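Local structure of probable ABC transporter extracellular-binding protein YckB (2IEE) at residues A[125-130]-A[200-205]; A[108-113]-A[180-185]; A[84-89]-A[209-214]; A[23-28]-A[63-68]; A[168-173]-A[192-197]. The protein probably serves as the extracellular solute-binding component of an ABC transport system, holding a small solute for import. All blocks are in the same frame, centred on the assembly; numbering follows the deposited sequence.

Contact 1: residues A[125-130]-A[200-205]; sequences KTLKDL and PDIKYM
In the mixed-sheet lobe of this two-lobed solute-binding fold, a short 3-10 turn beginning at Leu-127 packs against Ile-202, in the irregular part of 197-214, and Tyr-204, where the strand is regular again. The contact is apolar. Leu-127 CD2 rests 3.7 Å from Ile-202 CG2, the two side chains crossing at a slant, while its other methyl, CD1, reaches Tyr-204 CB at 4.2 Å, roughly at right angles. Ile-202 divides its branches between Thr-126 and Leu-127. With CG1 beside the backbone N (chi1 -67°), one branch carries CD1 to within 3.9 Å of Thr-126 C, and the other branch, CG2, is left for the leucine. Ile-124 also touches Ile-202, and Tyr-143 and Val-146 of helix 142-149 lie against the tyrosine, whose OH is bonded to Thr-113 O. The loop that presents Leu-127 is held in shape by Asp-129, and a backbone bond from Asp-129 N back to Thr-126 O closes the turn. Asp-129 OD2 receives two main-chain N-H groups: Lys-125 N at 2.8 Å on the anti side, close to the carboxylate plane, and Thr-126 N at 3.1 Å from well above that plane.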
# COMPACT_ATOMS: atom_id res chain seq x y z
N LYS A 125 20.94 -14.89 -1.60
CA LYS A 125 21.04 -14.97 -0.14
C LYS A 125 20.77 -13.61 0.51
O LYS A 125 20.09 -13.52 1.53
CB LYS A 125 22.42 -15.49 0.29
CG LYS A 125 22.63 -16.99 0.08
CD LYS A 125 23.97 -17.43 0.66
CE LYS A 125 24.24 -18.92 0.40
NZ LYS A 125 23.27 -19.84 1.07
N THR A 126 21.31 -12.56 -0.09
CA THR A 126 21.12 -11.20 0.42
C THR A 126 20.88 -10.28 -0.78
O THR A 126 20.99 -10.72 -1.93
CB THR A 126 22.38 -10.68 1.19
OG1 THR A 126 23.51 -10.65 0.31
CG2 THR A 126 22.70 -11.57 2.39
N LEU A 127 20.56 -9.02 -0.53
CA LEU A 127 20.31 -8.08 -1.62
C LEU A 127 21.51 -8.01 -2.55
O LEU A 127 21.36 -7.86 -3.76
CB LEU A 127 20.00 -6.69 -1.06
CG LEU A 127 18.55 -6.48 -0.61
CD1 LEU A 127 18.44 -5.14 0.10
CD2 LEU A 127 17.62 -6.54 -1.83
N LYS A 128 22.71 -8.12 -1.99
CA LYS A 128 23.92 -8.08 -2.79
C LYS A 128 23.93 -9.12 -3.91
O LYS A 128 24.54 -8.90 -4.95
CB LYS A 128 25.15 -8.29 -1.89
CG LYS A 128 26.46 -8.45 -2.64
CD LYS A 128 27.64 -8.57 -1.68
CE LYS A 128 28.93 -8.94 -2.41
NZ LYS A 128 28.79 -10.27 -3.08
N ASP A 129 23.25 -10.25 -3.70
CA ASP A 129 23.22 -11.31 -4.70
C ASP A 129 22.31 -11.01 -5.89
O ASP A 129 22.21 -11.80 -6.83
CB ASP A 129 22.82 -12.65 -4.07
CG ASP A 129 23.83 -13.14 -3.05
OD1 ASP A 129 25.06 -12.98 -3.27
OD2 ASP A 129 23.41 -13.72 -2.03
N LEU A 130 21.64 -9.87 -5.84
CA LEU A 130 20.76 -9.46 -6.93
C LEU A 130 21.61 -9.10 -8.15
O LEU A 130 21.11 -9.02 -9.27
CB LEU A 130 19.94 -8.25 -6.50
CG LEU A 130 18.42 -8.41 -6.36
CD1 LEU A 130 18.09 -9.63 -5.53
CD2 LEU A 130 17.87 -7.15 -5.72
N PRO A 200 13.12 -15.47 2.63
CA PRO A 200 13.11 -15.34 4.08
C PRO A 200 14.04 -14.31 4.74
O PRO A 200 13.79 -13.91 5.87
CB PRO A 200 13.41 -16.76 4.56
CG PRO A 200 14.33 -17.28 3.48
CD PRO A 200 13.64 -16.79 2.22
N ASP A 201 15.08 -13.87 4.05
CA ASP A 201 15.99 -12.92 4.70
C ASP A 201 16.02 -11.49 4.17
O ASP A 201 16.47 -10.58 4.87
CB ASP A 201 17.41 -13.49 4.70
CG ASP A 201 17.47 -14.84 5.40
OD1 ASP A 201 16.98 -14.94 6.54
OD2 ASP A 201 18.01 -15.80 4.80
N ILE A 202 15.53 -11.28 2.96
CA ILE A 202 15.53 -9.95 2.37
C ILE A 202 14.33 -9.11 2.78
O ILE A 202 13.18 -9.46 2.50
CB ILE A 202 15.61 -10.05 0.83
CG1 ILE A 202 16.98 -10.63 0.43
CG2 ILE A 202 15.39 -8.68 0.20
CD1 ILE A 202 17.10 -10.98 -1.04
N LYS A 203 14.61 -8.01 3.47
CA LYS A 203 13.60 -7.05 3.92
C LYS A 203 14.25 -5.68 3.77
O LYS A 203 15.36 -5.47 4.25
CB LYS A 203 13.23 -7.29 5.39
CG LYS A 203 12.65 -8.67 5.71
CD LYS A 203 12.43 -8.82 7.22
CE LYS A 203 11.72 -10.13 7.58
NZ LYS A 203 12.47 -11.34 7.16
N TYR A 204 13.58 -4.75 3.11
CA TYR A 204 14.15 -3.43 2.90
C TYR A 204 13.12 -2.31 2.82
O TYR A 204 11.95 -2.54 2.53
CB TYR A 204 14.97 -3.42 1.60
CG TYR A 204 14.16 -3.87 0.41
CD1 TYR A 204 13.96 -5.22 0.16
CD2 TYR A 204 13.50 -2.95 -0.41
CE1 TYR A 204 13.13 -5.66 -0.86
CE2 TYR A 204 12.65 -3.38 -1.43
CZ TYR A 204 12.47 -4.73 -1.64
OH TYR A 204 11.59 -5.18 -2.60
N MSE A 205 13.59 -1.10 3.09
CA MSE A 205 12.77 0.10 3.02
C MSE A 205 11.44 0.07 3.78
O MSE A 205 10.38 0.04 3.16
CB MSE A 205 12.49 0.43 1.56
CG MSE A 205 11.81 1.77 1.36
SE MSE A 205 10.83 1.82 -0.29
CE MSE A 205 12.22 1.12 -1.44

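Contact 2: residues A[108-113]-A[180-185]; sequences KYSYGT and DYYLQT
The ring of Tyr-181 is layered between Tyr-111 OH, 3.9 Å above the centre of one face, and the methyl CG2 of Thr-185, set toward the rim of the other. The Tyr-111 and Tyr-181 planes are only 18° apart, but they are slid so far that the rings barely overlap. Tyr-182 takes Tyr-181 CD2 over one face; at its edge, in plane, Tyr-109 O lies 3.2 Å from CE2, and a water joins that carbonyl to Tyr-182 OH. Main chain meets main chain where Tyr-181 N donates to Tyr-111 O at 2.9 Å. Thr-113 splits its two branches: with OG1 between the backbone N and carbonyl carbon (chi1 56°), the hydroxyl donates to Gln-184 OE1 at 2.6 Å, and CG2 packs 3.7 Å from Tyr-181 CB. Gln-184 NE2 goes on to Ile-177 O. A leucine at Gln-184 would probably leave both Thr-113 OG1 and Ile-177 O without their amide mate in a buried place. Asp-180 OD1 accepts from Ser-110 OG, modelled very short, and OD2 takes Leu-183 N at 3.1 Å and a water held by Lys-108 NZ. Asp-180, paired with Gly-112 as an antiparallel, non-hydrogen-bonded pair, thus ends strand 176-180 and serves as N-cap of helix 181-190, which starts directly after it.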
# COMPACT_ATOMS: atom_id res chain seq x y z
N LYS A 108 -1.30 1.29 8.38
CA LYS A 108 -0.64 0.22 7.63
C LYS A 108 0.87 0.38 7.72
O LYS A 108 1.41 1.46 7.50
CB LYS A 108 -1.07 0.19 6.16
CG LYS A 108 -0.41 -0.95 5.37
CD LYS A 108 -1.20 -1.37 4.13
CE LYS A 108 -1.07 -0.39 2.99
NZ LYS A 108 0.31 -0.34 2.43
N TYR A 109 1.54 -0.72 8.06
CA TYR A 109 3.00 -0.74 8.16
C TYR A 109 3.47 -1.88 7.28
O TYR A 109 2.89 -2.97 7.29
CB TYR A 109 3.43 -0.99 9.61
CG TYR A 109 2.94 0.05 10.59
CD1 TYR A 109 1.60 0.08 10.99
CD2 TYR A 109 3.81 0.99 11.13
CE1 TYR A 109 1.15 1.03 11.90
CE2 TYR A 109 3.36 1.95 12.05
CZ TYR A 109 2.03 1.96 12.43
OH TYR A 109 1.59 2.89 13.33
N SER A 110 4.52 -1.64 6.50
CA SER A 110 5.02 -2.67 5.62
C SER A 110 6.48 -2.40 5.29
O SER A 110 7.12 -1.54 5.89
CB SER A 110 4.17 -2.72 4.34
OG SER A 110 4.49 -3.84 3.55
N TYR A 111 6.98 -3.17 4.33
CA TYR A 111 8.35 -3.06 3.86
C TYR A 111 8.45 -3.90 2.58
O TYR A 111 7.56 -4.70 2.29
CB TYR A 111 9.34 -3.56 4.92
CG TYR A 111 9.02 -4.93 5.49
CD1 TYR A 111 9.30 -6.09 4.77
CD2 TYR A 111 8.43 -5.05 6.74
CE1 TYR A 111 8.99 -7.35 5.29
CE2 TYR A 111 8.12 -6.30 7.27
CZ TYR A 111 8.40 -7.44 6.54
OH TYR A 111 8.08 -8.67 7.08
N GLY A 112 9.51 -3.71 1.81
CA GLY A 112 9.67 -4.46 0.58
C GLY A 112 10.30 -5.82 0.78
O GLY A 112 11.01 -6.05 1.75
N THR A 113 10.02 -6.74 -0.14
CA THR A 113 10.58 -8.08 -0.06
C THR A 113 10.87 -8.55 -1.48
O THR A 113 10.78 -7.77 -2.43
CB THR A 113 9.61 -9.08 0.62
OG1 THR A 113 8.35 -9.07 -0.06
CG2 THR A 113 9.40 -8.69 2.08
N ASP A 180 6.13 -4.87 -2.51
CA ASP A 180 5.68 -4.75 -1.12
C ASP A 180 5.44 -6.15 -0.53
O ASP A 180 4.91 -7.03 -1.21
CB ASP A 180 4.38 -3.94 -1.08
CG ASP A 180 3.73 -3.95 0.28
OD1 ASP A 180 4.19 -3.20 1.17
OD2 ASP A 180 2.76 -4.72 0.47
N TYR A 181 5.81 -6.35 0.73
CA TYR A 181 5.65 -7.64 1.38
C TYR A 181 4.23 -8.19 1.29
O TYR A 181 4.02 -9.30 0.79
CB TYR A 181 6.02 -7.54 2.85
CG TYR A 181 5.67 -8.77 3.65
CD1 TYR A 181 6.19 -10.02 3.32
CD2 TYR A 181 4.82 -8.68 4.75
CE1 TYR A 181 5.89 -11.15 4.09
CE2 TYR A 181 4.51 -9.80 5.51
CZ TYR A 181 5.05 -11.03 5.18
OH TYR A 181 4.74 -12.13 5.95
N TYR A 182 3.27 -7.43 1.79
CA TYR A 182 1.89 -7.87 1.77
C TYR A 182 1.36 -8.20 0.38
O TYR A 182 0.64 -9.19 0.22
CB TYR A 182 1.02 -6.85 2.48
CG TYR A 182 1.27 -6.86 3.97
CD1 TYR A 182 1.00 -8.01 4.72
CD2 TYR A 182 1.82 -5.76 4.61
CE1 TYR A 182 1.28 -8.05 6.09
CE2 TYR A 182 2.10 -5.80 5.98
CZ TYR A 182 1.83 -6.94 6.71
OH TYR A 182 2.11 -6.99 8.06
N LEU A 183 1.72 -7.40 -0.62
CA LEU A 183 1.25 -7.68 -1.98
C LEU A 183 1.81 -9.01 -2.44
O LEU A 183 1.16 -9.74 -3.19
CB LEU A 183 1.71 -6.61 -2.96
CG LEU A 183 1.15 -5.21 -2.76
CD1 LEU A 183 1.69 -4.30 -3.86
CD2 LEU A 183 -0.37 -5.25 -2.77
N GLN A 184 3.03 -9.32 -2.00
CA GLN A 184 3.65 -10.58 -2.40
C GLN A 184 3.07 -11.78 -1.65
O GLN A 184 3.05 -12.88 -2.19
CB GLN A 184 5.18 -10.50 -2.24
CG GLN A 184 5.80 -9.36 -3.05
CD GLN A 184 7.26 -9.58 -3.42
OE1 GLN A 184 8.11 -9.82 -2.56
NE2 GLN A 184 7.56 -9.50 -4.70
N THR A 185 2.60 -11.59 -0.42
CA THR A 185 2.01 -12.71 0.31
C THR A 185 0.73 -13.12 -0.40
O THR A 185 0.34 -14.29 -0.40
CB THR A 185 1.64 -12.34 1.76
OG1 THR A 185 0.60 -11.36 1.75
CG2 THR A 185 2.85 -11.81 2.51
O HOH W 1 0.66 -2.91 1.07
O HOH W 2 2.51 -4.84 9.25

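Contact 3: residues A[84-89]-A[209-214]; sequences VDAAAN and QALVMK
Ala-87 and Val-212 form an antiparallel hydrogen-bonded pair, a single bridge that ties the long strand 197-214 to the edge of the parallel sheet in the lobe containing strands 22-27 and 64-69. Ala-87 N donates to Val-212 O at 2.8 Å, in the carbonyl plane, and Val-212 N returns the bond to Ala-87 O at 3.0 Å. Leu-211 fills the side of the pair: CG stands 3.9 Å from Ala-86 CB, and CD1 lies 3.7 Å from Ala-88 CB, a reach given by CG lying opposite the backbone N (chi1 -173°). An alanine in place of Leu-211 would probably open a gap beside Ala-86 and Ala-88 and take away one of the groups packed on Val-54 of helix 49-60. Farther along the strand, CB of Met-213, a selenomethionine, lies 3.5 Å from Asp-85 O and also meets Ala-86 CB. Further out, Asp-85 OD2 accepts from Val-24 N, and Ser-104 OG is bonded to Leu-211 N, so each segment is tied to a further neighbour. Where the chains draw apart, waters carry the pairing on: one links Asp-85 O to Lys-214 N, and another takes Asn-89 N at 2.9 Å and donates to Ala-210 O.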
# COMPACT_ATOMS: atom_id res chain seq x y z
N VAL A 84 -10.49 18.79 -1.98
CA VAL A 84 -10.93 17.63 -1.22
C VAL A 84 -10.51 17.85 0.23
O VAL A 84 -9.63 18.68 0.49
CB VAL A 84 -10.28 16.34 -1.74
CG1 VAL A 84 -10.77 16.04 -3.14
CG2 VAL A 84 -8.77 16.49 -1.73
N ASP A 85 -11.12 17.13 1.16
CA ASP A 85 -10.79 17.26 2.57
C ASP A 85 -9.59 16.40 2.97
O ASP A 85 -8.91 16.68 3.97
CB ASP A 85 -11.98 16.87 3.44
CG ASP A 85 -13.21 17.72 3.16
OD1 ASP A 85 -13.08 18.96 3.10
OD2 ASP A 85 -14.31 17.15 3.02
N ALA A 86 -9.32 15.36 2.19
CA ALA A 86 -8.21 14.48 2.49
C ALA A 86 -7.93 13.57 1.31
O ALA A 86 -8.72 13.48 0.38
CB ALA A 86 -8.53 13.64 3.73
N ALA A 87 -6.78 12.90 1.37
CA ALA A 87 -6.38 11.97 0.32
C ALA A 87 -5.97 10.66 0.97
O ALA A 87 -5.18 10.64 1.93
CB ALA A 87 -5.22 12.55 -0.47
N ALA A 88 -6.52 9.56 0.47
CA ALA A 88 -6.22 8.22 0.99
C ALA A 88 -5.79 7.38 -0.20
O ALA A 88 -6.63 6.88 -0.96
CB ALA A 88 -7.47 7.63 1.64
N ASN A 89 -4.49 7.21 -0.37
CA ASN A 89 -4.01 6.45 -1.51
C ASN A 89 -2.66 5.82 -1.25
O ASN A 89 -1.71 6.05 -2.00
CB ASN A 89 -3.92 7.38 -2.73
CG ASN A 89 -3.86 6.62 -4.04
OD1 ASN A 89 -3.12 7.00 -4.95
ND2 ASN A 89 -4.64 5.55 -4.16
N GLN A 209 1.61 3.99 5.95
CA GLN A 209 0.66 4.86 5.27
C GLN A 209 -0.41 5.41 6.21
O GLN A 209 -0.78 4.78 7.20
CB GLN A 209 -0.01 4.11 4.12
CG GLN A 209 0.94 3.59 3.06
CD GLN A 209 1.82 2.47 3.57
OE1 GLN A 209 1.32 1.48 4.10
NE2 GLN A 209 3.13 2.61 3.40
N ALA A 210 -0.90 6.60 5.88
CA ALA A 210 -1.91 7.25 6.70
C ALA A 210 -2.73 8.20 5.85
O ALA A 210 -2.40 8.44 4.69
CB ALA A 210 -1.24 8.01 7.85
N LEU A 211 -3.78 8.76 6.44
CA LEU A 211 -4.64 9.70 5.75
C LEU A 211 -3.95 11.06 5.66
O LEU A 211 -3.40 11.56 6.64
CB LEU A 211 -5.97 9.85 6.48
CG LEU A 211 -7.01 10.70 5.74
CD1 LEU A 211 -7.51 9.95 4.51
CD2 LEU A 211 -8.16 11.03 6.69
N VAL A 212 -3.99 11.66 4.48
CA VAL A 212 -3.35 12.96 4.25
C VAL A 212 -4.35 14.11 4.19
O VAL A 212 -5.34 14.05 3.46
CB VAL A 212 -2.55 12.96 2.93
CG1 VAL A 212 -1.67 14.19 2.85
CG2 VAL A 212 -1.71 11.69 2.81
N MSE A 213 -4.10 15.15 4.98
CA MSE A 213 -4.98 16.30 4.96
C MSE A 213 -4.21 17.61 5.14
O MSE A 213 -3.03 17.60 5.50
CB MSE A 213 -6.10 16.15 6.00
CG MSE A 213 -5.68 15.74 7.40
SE MSE A 213 -7.02 14.65 8.36
CE MSE A 213 -5.81 13.26 8.94
N LYS A 214 -4.87 18.72 4.83
CA LYS A 214 -4.26 20.04 4.94
C LYS A 214 -3.68 20.18 6.34
O LYS A 214 -4.37 19.93 7.33
CB LYS A 214 -5.32 21.11 4.68
CG LYS A 214 -4.79 22.48 4.28
CD LYS A 214 -5.96 23.41 3.96
CE LYS A 214 -5.50 24.81 3.60
NZ LYS A 214 -6.67 25.73 3.45
O HOH W 3 -7.60 19.07 4.57
O HOH W 4 -2.88 7.28 2.03

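Contact 4: residues A[23-28]-A[63-68]; sequences IVVATS and LKVEFK
Val-25 fills the hollow between Val-65 and Phe-67 on one face of this parallel strand pair: its CG2 meets Val-65 CG1 at 3.8 Å, and its CB lies 4.0 Å from Phe-67 CD1, the valine and the ring standing side by side and pointing the same way. Val-65 CG1 also lies over one face of its strand-mate's ring, toward the rim. Thr-27 CG2 closes the other end of the row, coming obliquely to the same CD1. Next to Val-65, Ile-23 lies alongside, CG2 to CG2 at 3.9 Å, and Leu-63 CD1 reaches Ile-23 CB. The opposite face carries Val-24, Ala-26, Glu-66 and Lys-68. There the first torsion of the lysine (chi1 -69°) sets its CG 3.6 Å from Val-24 CG1, and a bend at chi2 turns the rest of the chain along its own strand, where NZ forms a salt bridge with Glu-66 OE2 at 3.0 Å. Between the two faces run five main-chain bonds in regular parallel register, from Ile-23 N to Lys-64 O at one end to Thr-27 N to Lys-68 O at the other; the short strand axes cross at -31°. Helix 49-60 packs on the Ile-23 and Phe-67 side through Ala-58, Val-51 and Arg-55, making a beta-alpha-beta crossover between the two strands; strand 22-27 is central, with 64-69 on one flank and 86-87 on the other.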
# COMPACT_ATOMS: atom_id res chain seq x y z
N ILE A 23 -17.49 14.00 4.19
CA ILE A 23 -16.07 14.30 4.02
C ILE A 23 -15.68 13.85 2.62
O ILE A 23 -15.99 12.73 2.22
CB ILE A 23 -15.20 13.56 5.06
CG1 ILE A 23 -13.73 13.89 4.83
CG2 ILE A 23 -15.43 12.06 4.96
CD1 ILE A 23 -12.82 13.35 5.92
N VAL A 24 -15.03 14.74 1.88
CA VAL A 24 -14.60 14.44 0.52
C VAL A 24 -13.20 13.86 0.57
O VAL A 24 -12.28 14.48 1.10
CB VAL A 24 -14.60 15.72 -0.35
CG1 VAL A 24 -14.30 15.37 -1.79
CG2 VAL A 24 -15.94 16.42 -0.24
N VAL A 25 -13.02 12.66 0.01
CA VAL A 25 -11.72 12.01 0.05
C VAL A 25 -11.25 11.53 -1.32
O VAL A 25 -11.98 10.85 -2.04
CB VAL A 25 -11.73 10.80 1.02
CG1 VAL A 25 -10.32 10.26 1.19
CG2 VAL A 25 -12.32 11.20 2.36
N ALA A 26 -10.02 11.89 -1.66
CA ALA A 26 -9.45 11.49 -2.93
C ALA A 26 -8.76 10.15 -2.78
O ALA A 26 -8.14 9.86 -1.75
CB ALA A 26 -8.45 12.54 -3.42
N THR A 27 -8.88 9.33 -3.82
CA THR A 27 -8.26 8.01 -3.85
C THR A 27 -8.20 7.63 -5.33
O THR A 27 -8.94 8.18 -6.15
CB THR A 27 -9.07 6.98 -3.06
OG1 THR A 27 -8.32 5.77 -2.94
CG2 THR A 27 -10.39 6.68 -3.75
N SER A 28 -7.33 6.68 -5.67
CA SER A 28 -7.18 6.29 -7.06
C SER A 28 -8.11 5.18 -7.54
O SER A 28 -8.67 5.26 -8.63
CB SER A 28 -5.73 5.88 -7.33
OG SER A 28 -5.39 4.71 -6.60
N LEU A 63 -20.32 10.76 9.79
CA LEU A 63 -20.15 11.33 8.46
C LEU A 63 -20.26 10.32 7.33
O LEU A 63 -20.00 9.13 7.50
CB LEU A 63 -18.80 12.03 8.34
CG LEU A 63 -18.38 13.08 9.37
CD1 LEU A 63 -16.93 13.46 9.11
CD2 LEU A 63 -19.29 14.29 9.29
N LYS A 64 -20.63 10.82 6.16
CA LYS A 64 -20.74 10.03 4.95
C LYS A 64 -19.46 10.38 4.20
O LYS A 64 -18.89 11.45 4.41
CB LYS A 64 -21.96 10.47 4.15
CG LYS A 64 -22.13 9.83 2.78
CD LYS A 64 -23.40 10.35 2.11
CE LYS A 64 -23.61 9.76 0.72
NZ LYS A 64 -24.90 10.22 0.11
N VAL A 65 -19.00 9.49 3.33
CA VAL A 65 -17.79 9.77 2.59
C VAL A 65 -18.05 9.95 1.11
O VAL A 65 -18.80 9.20 0.50
CB VAL A 65 -16.76 8.64 2.76
CG1 VAL A 65 -15.45 9.03 2.08
CG2 VAL A 65 -16.54 8.35 4.22
N GLU A 66 -17.43 10.97 0.53
CA GLU A 66 -17.56 11.23 -0.88
C GLU A 66 -16.18 10.98 -1.48
O GLU A 66 -15.29 11.82 -1.38
CB GLU A 66 -17.99 12.67 -1.13
CG GLU A 66 -18.58 12.91 -2.50
CD GLU A 66 -18.95 14.36 -2.72
OE1 GLU A 66 -19.57 14.96 -1.81
OE2 GLU A 66 -18.63 14.90 -3.81
N PHE A 67 -16.01 9.81 -2.09
CA PHE A 67 -14.73 9.46 -2.69
C PHE A 67 -14.58 10.03 -4.10
O PHE A 67 -15.37 9.74 -4.99
CB PHE A 67 -14.58 7.94 -2.73
CG PHE A 67 -14.24 7.33 -1.40
CD1 PHE A 67 -12.99 7.53 -0.83
CD2 PHE A 67 -15.17 6.55 -0.72
CE1 PHE A 67 -12.67 6.97 0.41
CE2 PHE A 67 -14.86 5.98 0.53
CZ PHE A 67 -13.61 6.19 1.09
N LYS A 68 -13.54 10.84 -4.28
CA LYS A 68 -13.25 11.43 -5.57
C LYS A 68 -12.07 10.67 -6.15
O LYS A 68 -10.96 10.74 -5.63
CB LYS A 68 -12.89 12.91 -5.42
CG LYS A 68 -14.06 13.80 -5.01
CD LYS A 68 -15.18 13.76 -6.04
CE LYS A 68 -16.32 14.69 -5.65
NZ LYS A 68 -17.48 14.59 -6.59

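Contact 5: residues A[168-173]-A[192-197]; sequences DVANGR and PDLNIT
Val-169, which touches Ile-196 through its side chain, offers a carbonyl O gripped by two donors: Gly-172 N at 3.0 Å and NH1 of Arg-117. The first of these belongs to the Schellman motif that ends helix 162-171, where Gly-172 takes a positive phi of 92°. One residue on, Ala-170 is the knob of the contact. Its CB is set among three neighbours of the facing loop: Asn-195 CB at 3.8 Å, with Leu-194 CG and Ile-196 CG2 both close to 4.0 Å. The alanine CA also turns its hydrogen toward Asn-195 O, 3.4 Å away. That carbonyl is presented by an inverse gamma turn centred on Asn-195. The asparagine side chain runs out opposite its backbone N (chi1 176°), bringing ND2 to a straight but weak bond with Ala-170 O at 3.5 Å. The firmer partner of this amide is outside, Asp-119 N, which is bonded to OD1. Beyond the turn, Arg-173 NH1 reaches back to Asp-168 OD1 at 2.8 Å in a salt bridge. Residues 192-197 thus run from the end of helix 181-190 past the last turn of helix 162-171, with Leu-194 also on Leu-166 and Lys-167, before Thr-197 pairs with Val-116 to begin strand 197-214.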
# COMPACT_ATOMS: atom_id res chain seq x y z
N ASP A 168 7.27 -16.98 -14.70
CA ASP A 168 8.59 -16.83 -15.29
C ASP A 168 9.66 -16.99 -14.23
O ASP A 168 10.79 -17.40 -14.52
CB ASP A 168 8.72 -15.46 -15.98
CG ASP A 168 7.81 -15.34 -17.20
OD1 ASP A 168 7.57 -16.36 -17.87
OD2 ASP A 168 7.33 -14.22 -17.48
N VAL A 169 9.32 -16.64 -12.99
CA VAL A 169 10.27 -16.80 -11.90
C VAL A 169 10.37 -18.31 -11.67
O VAL A 169 11.46 -18.88 -11.64
CB VAL A 169 9.79 -16.14 -10.60
CG1 VAL A 169 10.69 -16.57 -9.44
CG2 VAL A 169 9.81 -14.63 -10.75
N ALA A 170 9.20 -18.93 -11.50
CA ALA A 170 9.11 -20.37 -11.27
C ALA A 170 9.79 -21.15 -12.39
O ALA A 170 10.45 -22.15 -12.14
CB ALA A 170 7.64 -20.79 -11.16
N ASN A 171 9.62 -20.68 -13.61
CA ASN A 171 10.18 -21.32 -14.80
C ASN A 171 11.68 -21.13 -14.95
O ASN A 171 12.32 -21.88 -15.68
CB ASN A 171 9.51 -20.78 -16.06
CG ASN A 171 8.14 -21.33 -16.26
OD1 ASN A 171 7.34 -20.77 -17.01
ND2 ASN A 171 7.85 -22.44 -15.59
N GLY A 172 12.22 -20.13 -14.29
CA GLY A 172 13.64 -19.86 -14.42
C GLY A 172 13.91 -18.86 -15.53
O GLY A 172 15.06 -18.56 -15.83
N ARG A 173 12.85 -18.34 -16.15
CA ARG A 173 13.01 -17.34 -17.22
C ARG A 173 13.47 -16.01 -16.61
O ARG A 173 14.18 -15.24 -17.25
CB ARG A 173 11.70 -17.17 -18.00
CG ARG A 173 11.29 -18.42 -18.76
CD ARG A 173 10.16 -18.15 -19.76
NE ARG A 173 10.54 -17.20 -20.80
CZ ARG A 173 10.09 -15.95 -20.87
NH1 ARG A 173 9.22 -15.50 -19.97
NH2 ARG A 173 10.51 -15.15 -21.84
N PRO A 192 -0.42 -21.11 -4.73
CA PRO A 192 0.26 -21.97 -3.75
C PRO A 192 1.01 -23.18 -4.30
O PRO A 192 1.79 -23.82 -3.58
CB PRO A 192 -0.86 -22.36 -2.80
CG PRO A 192 -2.04 -22.47 -3.72
CD PRO A 192 -1.89 -21.24 -4.60
N ASP A 193 0.80 -23.49 -5.57
CA ASP A 193 1.45 -24.65 -6.19
C ASP A 193 2.62 -24.26 -7.09
O ASP A 193 3.34 -25.13 -7.58
CB ASP A 193 0.42 -25.40 -7.03
CG ASP A 193 -0.17 -24.55 -8.14
OD1 ASP A 193 -0.45 -23.35 -7.88
OD2 ASP A 193 -0.35 -25.07 -9.26
N LEU A 194 2.80 -22.97 -7.31
CA LEU A 194 3.87 -22.47 -8.17
C LEU A 194 5.21 -22.49 -7.46
O LEU A 194 5.27 -22.38 -6.23
CB LEU A 194 3.52 -21.04 -8.61
CG LEU A 194 3.78 -20.63 -10.06
CD1 LEU A 194 3.26 -21.70 -11.03
CD2 LEU A 194 3.08 -19.30 -10.31
N ASN A 195 6.29 -22.63 -8.22
CA ASN A 195 7.62 -22.66 -7.62
C ASN A 195 8.12 -21.26 -7.30
O ASN A 195 9.07 -20.77 -7.90
CB ASN A 195 8.62 -23.37 -8.54
CG ASN A 195 10.04 -23.34 -8.00
OD1 ASN A 195 10.26 -23.46 -6.79
ND2 ASN A 195 11.01 -23.20 -8.89
N ILE A 196 7.46 -20.61 -6.35
CA ILE A 196 7.82 -19.27 -5.91
C ILE A 196 7.61 -19.16 -4.41
O ILE A 196 6.86 -19.93 -3.81
CB ILE A 196 6.93 -18.18 -6.58
CG1 ILE A 196 5.47 -18.36 -6.14
CG2 ILE A 196 7.07 -18.23 -8.09
CD1 ILE A 196 4.54 -17.26 -6.63
N THR A 197 8.27 -18.20 -3.80
CA THR A 197 8.14 -17.97 -2.38
C THR A 197 8.75 -16.61 -2.10
O THR A 197 9.45 -16.05 -2.94
CB THR A 197 8.90 -19.03 -1.56
OG1 THR A 197 8.68 -18.81 -0.16
CG2 THR A 197 10.40 -18.95 -1.85

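Contacts 1, 2 and 5 belong to the lobe built round the mixed sheet, and contacts 3 and 4 to the parallel-sheet lobe. Contacts 1 and 5 lie across the chain's centre from 3 and 4, the centres of 4 and 5 about 39 Å apart, while contact 2 sits nearer the middle. Strand 197-214 spans the lobes, serving contact 1 near one end and contact 3 near the other, with centres about 32 Å apart. It runs antiparallel to strand 108-116: Gly-112 N lies 2.8 Å from Tyr-204 O where contacts 1 and 2 meet, and Lys-108 NZ lies 2.7 Å from Gln-209 OE1 where contact 2 reaches contact 3. Contacts 3 and 4 are joined because strands 86-87 and 22-27 are neighbours in one sheet.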